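Local coordinates for protein aminotransferase, class I (Staphylococcus aureus, PDB 2O1B) that probably catalyses pyridoxal-5'-phosphate-dependent transfer of amino groups between amino acids and 2-oxo acids, as an aspartate aminotransferase-like class I enzyme, at residues Phe90-Gln101 and Ala294-Leu305. Residues are numbered along the deposited sequence; the frame is centred on the assembly and turned at random.
Sequences FKQAIVDFYQRQ and AIYALNHYDDFL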
# COMPACT_ATOMS: atom_id res chain seq x y z
N PHE A 90 -3.91 -14.21 12.19
CA PHE A 90 -2.97 -13.07 12.20
C PHE A 90 -3.37 -12.10 13.30
O PHE A 90 -2.55 -11.76 14.16
CB PHE A 90 -2.88 -12.40 10.81
CG PHE A 90 -1.68 -11.44 10.63
CD1 PHE A 90 -0.63 -11.39 11.54
CD2 PHE A 90 -1.62 -10.62 9.50
CE1 PHE A 90 0.44 -10.49 11.35
CE2 PHE A 90 -0.55 -9.74 9.29
CZ PHE A 90 0.47 -9.68 10.22
N LYS A 91 -4.65 -11.70 13.32
CA LYS A 91 -5.14 -10.82 14.39
C LYS A 91 -4.83 -11.41 15.77
O LYS A 91 -4.48 -10.69 16.71
CB LYS A 91 -6.65 -10.61 14.26
CG LYS A 91 -7.09 -9.94 12.96
CD LYS A 91 -8.60 -9.84 12.93
CE LYS A 91 -9.11 -9.30 11.61
NZ LYS A 91 -10.58 -9.56 11.48
N GLN A 92 -4.97 -12.73 15.88
CA GLN A 92 -4.71 -13.46 17.11
C GLN A 92 -3.23 -13.53 17.47
O GLN A 92 -2.88 -13.47 18.65
CB GLN A 92 -5.31 -14.86 17.03
CG GLN A 92 -5.24 -15.65 18.33
CD GLN A 92 -6.17 -15.11 19.40
OE1 GLN A 92 -7.37 -14.99 19.19
NE2 GLN A 92 -5.62 -14.81 20.57
N ALA A 93 -2.36 -13.69 16.47
CA ALA A 93 -0.91 -13.73 16.72
C ALA A 93 -0.43 -12.37 17.22
O ALA A 93 0.50 -12.30 18.03
CB ALA A 93 -0.15 -14.14 15.47
N ILE A 94 -1.09 -11.31 16.76
CA ILE A 94 -0.81 -9.95 17.20
C ILE A 94 -1.18 -9.73 18.66
O ILE A 94 -0.36 -9.22 19.44
CB ILE A 94 -1.54 -8.91 16.30
CG1 ILE A 94 -0.88 -8.85 14.91
CG2 ILE A 94 -1.50 -7.53 16.94
CD1 ILE A 94 -1.74 -8.17 13.84
N VAL A 95 -2.41 -10.08 19.05
CA VAL A 95 -2.83 -9.86 20.44
C VAL A 95 -2.05 -10.73 21.41
O VAL A 95 -1.72 -10.29 22.52
CB VAL A 95 -4.37 -10.02 20.66
CG1 VAL A 95 -5.17 -9.18 19.68
CG2 VAL A 95 -4.81 -11.47 20.59
N ASP A 96 -1.75 -11.97 20.99
CA ASP A 96 -0.93 -12.90 21.78
C ASP A 96 0.47 -12.36 22.02
O ASP A 96 1.01 -12.45 23.13
CB ASP A 96 -0.81 -14.26 21.08
CG ASP A 96 -2.10 -15.09 21.12
OD1 ASP A 96 -3.09 -14.69 21.78
OD2 ASP A 96 -2.10 -16.15 20.47
N PHE A 97 1.08 -11.82 20.96
CA PHE A 97 2.40 -11.20 21.04
C PHE A 97 2.37 -10.05 22.05
O PHE A 97 3.12 -10.06 23.02
CB PHE A 97 2.82 -10.72 19.64
CG PHE A 97 4.17 -10.05 19.58
CD1 PHE A 97 5.34 -10.80 19.51
CD2 PHE A 97 4.27 -8.66 19.52
CE1 PHE A 97 6.59 -10.18 19.43
CE2 PHE A 97 5.52 -8.04 19.44
CZ PHE A 97 6.68 -8.81 19.38
N TYR A 98 1.47 -9.09 21.85
CA TYR A 98 1.35 -7.99 22.79
C TYR A 98 1.08 -8.39 24.24
O TYR A 98 1.62 -7.78 25.17
CB TYR A 98 0.38 -6.92 22.28
CG TYR A 98 1.15 -5.76 21.70
CD1 TYR A 98 1.88 -5.91 20.51
CD2 TYR A 98 1.21 -4.54 22.37
CE1 TYR A 98 2.63 -4.84 19.99
CE2 TYR A 98 1.94 -3.47 21.85
CZ TYR A 98 2.65 -3.63 20.67
OH TYR A 98 3.37 -2.57 20.17
N GLN A 99 0.28 -9.44 24.43
CA GLN A 99 0.00 -9.96 25.76
C GLN A 99 1.26 -10.50 26.45
O GLN A 99 1.59 -10.08 27.56
CB GLN A 99 -1.10 -11.04 25.73
CG GLN A 99 -1.50 -11.55 27.12
CD GLN A 99 -2.10 -10.46 27.98
OE1 GLN A 99 -3.09 -9.81 27.61
NE2 GLN A 99 -1.51 -10.24 29.14
N ARG A 100 1.96 -11.44 25.81
CA ARG A 100 3.14 -12.01 26.47
C ARG A 100 4.36 -11.07 26.43
O ARG A 100 5.24 -11.18 27.28
CB ARG A 100 3.48 -13.42 25.95
CG ARG A 100 3.86 -13.49 24.51
CD ARG A 100 4.30 -14.88 24.09
NE ARG A 100 4.99 -14.78 22.81
CZ ARG A 100 4.41 -14.86 21.61
NH1 ARG A 100 3.11 -15.09 21.49
NH2 ARG A 100 5.14 -14.71 20.52
N GLN A 101 4.40 -10.14 25.47
CA GLN A 101 5.50 -9.19 25.41
C GLN A 101 5.33 -8.02 26.39
O GLN A 101 6.25 -7.69 27.14
CB GLN A 101 5.73 -8.67 23.97
CG GLN A 101 6.36 -9.69 22.99
CD GLN A 101 7.86 -9.86 23.18
OE1 GLN A 101 8.51 -9.08 23.88
NE2 GLN A 101 8.42 -10.89 22.54
N ALA A 294 4.17 -14.06 8.58
CA ALA A 294 4.09 -13.12 9.70
C ALA A 294 3.58 -13.77 10.99
O ALA A 294 4.10 -13.50 12.09
CB ALA A 294 3.24 -11.93 9.31
N ILE A 295 2.56 -14.62 10.86
CA ILE A 295 1.98 -15.35 11.98
C ILE A 295 3.06 -16.23 12.57
O ILE A 295 3.27 -16.26 13.78
CB ILE A 295 0.79 -16.26 11.52
CG1 ILE A 295 -0.46 -15.42 11.23
CG2 ILE A 295 0.48 -17.36 12.57
CD1 ILE A 295 -1.46 -16.08 10.27
N TYR A 296 3.76 -16.94 11.69
CA TYR A 296 4.80 -17.85 12.14
C TYR A 296 5.89 -17.09 12.89
O TYR A 296 6.33 -17.54 13.94
CB TYR A 296 5.39 -18.61 10.96
CG TYR A 296 6.19 -19.80 11.39
CD1 TYR A 296 7.58 -19.72 11.49
CD2 TYR A 296 5.56 -20.99 11.74
CE1 TYR A 296 8.32 -20.82 11.90
CE2 TYR A 296 6.29 -22.08 12.15
CZ TYR A 296 7.66 -21.99 12.22
OH TYR A 296 8.38 -23.08 12.63
N ALA A 297 6.27 -15.92 12.37
CA ALA A 297 7.33 -15.12 12.98
C ALA A 297 6.96 -14.70 14.40
O ALA A 297 7.70 -14.95 15.34
CB ALA A 297 7.66 -13.92 12.12
N LEU A 298 5.79 -14.06 14.52
CA LEU A 298 5.30 -13.55 15.80
C LEU A 298 5.13 -14.63 16.84
O LEU A 298 5.49 -14.43 17.99
CB LEU A 298 3.97 -12.81 15.60
CG LEU A 298 4.09 -11.49 14.84
CD1 LEU A 298 2.73 -10.99 14.37
CD2 LEU A 298 4.77 -10.46 15.72
N ASN A 299 4.60 -15.78 16.42
CA ASN A 299 4.36 -16.89 17.34
C ASN A 299 5.62 -17.57 17.86
O ASN A 299 5.64 -18.06 18.98
CB ASN A 299 3.45 -17.94 16.70
CG ASN A 299 2.00 -17.50 16.61
OD1 ASN A 299 1.22 -18.09 15.85
ND2 ASN A 299 1.62 -16.47 17.37
N HIS A 300 6.68 -17.61 17.06
CA HIS A 300 7.80 -18.50 17.39
C HIS A 300 9.15 -17.85 17.64
O HIS A 300 10.10 -18.55 18.02
CB HIS A 300 7.95 -19.58 16.32
CG HIS A 300 6.77 -20.49 16.21
ND1 HIS A 300 5.85 -20.39 15.18
CD2 HIS A 300 6.35 -21.51 16.99
CE1 HIS A 300 4.92 -21.32 15.34
NE2 HIS A 300 5.20 -22.00 16.43
N TYR A 301 9.26 -16.54 17.44
CA TYR A 301 10.60 -15.92 17.44
C TYR A 301 10.89 -14.86 18.51
O TYR A 301 11.63 -13.90 18.27
CB TYR A 301 10.96 -15.43 16.03
CG TYR A 301 11.19 -16.57 15.06
CD1 TYR A 301 10.13 -17.13 14.35
CD2 TYR A 301 12.47 -17.09 14.86
CE1 TYR A 301 10.33 -18.19 13.46
CE2 TYR A 301 12.68 -18.14 13.97
CZ TYR A 301 11.61 -18.68 13.28
OH TYR A 301 11.83 -19.71 12.40
N ASP A 302 10.34 -15.06 19.70
CA ASP A 302 10.64 -14.20 20.84
C ASP A 302 12.14 -14.21 21.19
O ASP A 302 12.73 -13.16 21.44
CB ASP A 302 9.83 -14.64 22.07
CG ASP A 302 8.38 -14.21 22.01
OD1 ASP A 302 7.64 -14.52 22.98
OD2 ASP A 302 7.98 -13.57 21.01
N ASP A 303 12.73 -15.41 21.22
CA ASP A 303 14.15 -15.55 21.55
C ASP A 303 15.03 -14.85 20.51
O ASP A 303 16.02 -14.18 20.86
CB ASP A 303 14.54 -17.03 21.67
CG ASP A 303 13.86 -17.73 22.84
OD1 ASP A 303 13.36 -17.03 23.76
OD2 ASP A 303 13.82 -18.98 22.85
N PHE A 304 14.66 -14.97 19.24
CA PHE A 304 15.42 -14.34 18.17
C PHE A 304 15.41 -12.83 18.32
O PHE A 304 16.42 -12.19 18.06
CB PHE A 304 14.89 -14.77 16.80
CG PHE A 304 15.59 -14.10 15.65
CD1 PHE A 304 15.05 -12.94 15.07
CD2 PHE A 304 16.77 -14.62 15.13
CE1 PHE A 304 15.68 -12.33 14.00
CE2 PHE A 304 17.41 -14.01 14.05
CZ PHE A 304 16.87 -12.85 13.48
N LEU A 305 14.28 -12.26 18.73
CA LEU A 305 14.19 -10.80 18.98
C LEU A 305 15.20 -10.38 20.04
O LEU A 305 15.82 -9.32 19.94
CB LEU A 305 12.78 -10.40 19.43
CG LEU A 305 11.65 -10.37 18.40
CD1 LEU A 305 10.40 -9.82 19.06
CD2 LEU A 305 12.03 -9.51 17.20
O HOH W 1 2.09 -14.33 18.88
O HOH W 2 -1.33 -16.89 17.98
O HOH W 3 11.36 -11.10 22.74
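Leu298 packs as a knob into the hole formed by Phe90, Ala93, Ile94 and Phe97 in the large domain of a fold type I PLP enzyme; the axes of helix segments 90-101 and 294-300 run 21° from parallel and come within 9.2 Å. Its two methyls divide the work: CD1 meets the edge of the Phe90 ring, while CD2 makes a CH-pi contact over one face of Phe97, 4.0 Å from the ring centroid. Gln101 CG lies on the opposite face of Phe97, and Leu305 CD1 reaches the ring edge, so both faces and one edge are in contact. Toward the start of both segments, Ala294 CB approaches Phe90 CZ (3.7 Å) and Ile295 CG1 packs against Phe90 CA.

Where helix 288-300 breaks at Tyr301, polar groups take over. Arg100 and Asp302 form a side-on, two-nitrogen salt bridge, NE to OD1 at 2.7 Å and nearly straight (174°), NH2 to OD2 at 3.1 Å from above the tilted carboxylate plane; NH2 also bonds weakly to Leu298 O. A chi1 of 64° and an extended chain lay the guanidinium over its own helix, one face on Phe97 CA and its edge toward Asp302. Gln101 NE2 adds a weak bond to Asp302 OD2, while its OE1 is held by Lys231.

On the sheet side of helix 88-102, Ile94 packs on strands 112-115 and 263-267, and Tyr249 meets Phe97 edge-to-face. One water joins Ala93 O (2.7 Å) to Arg100 NH1 and, weakly, Asn299 ND2; a second links that ND2 to Asp96 OD2.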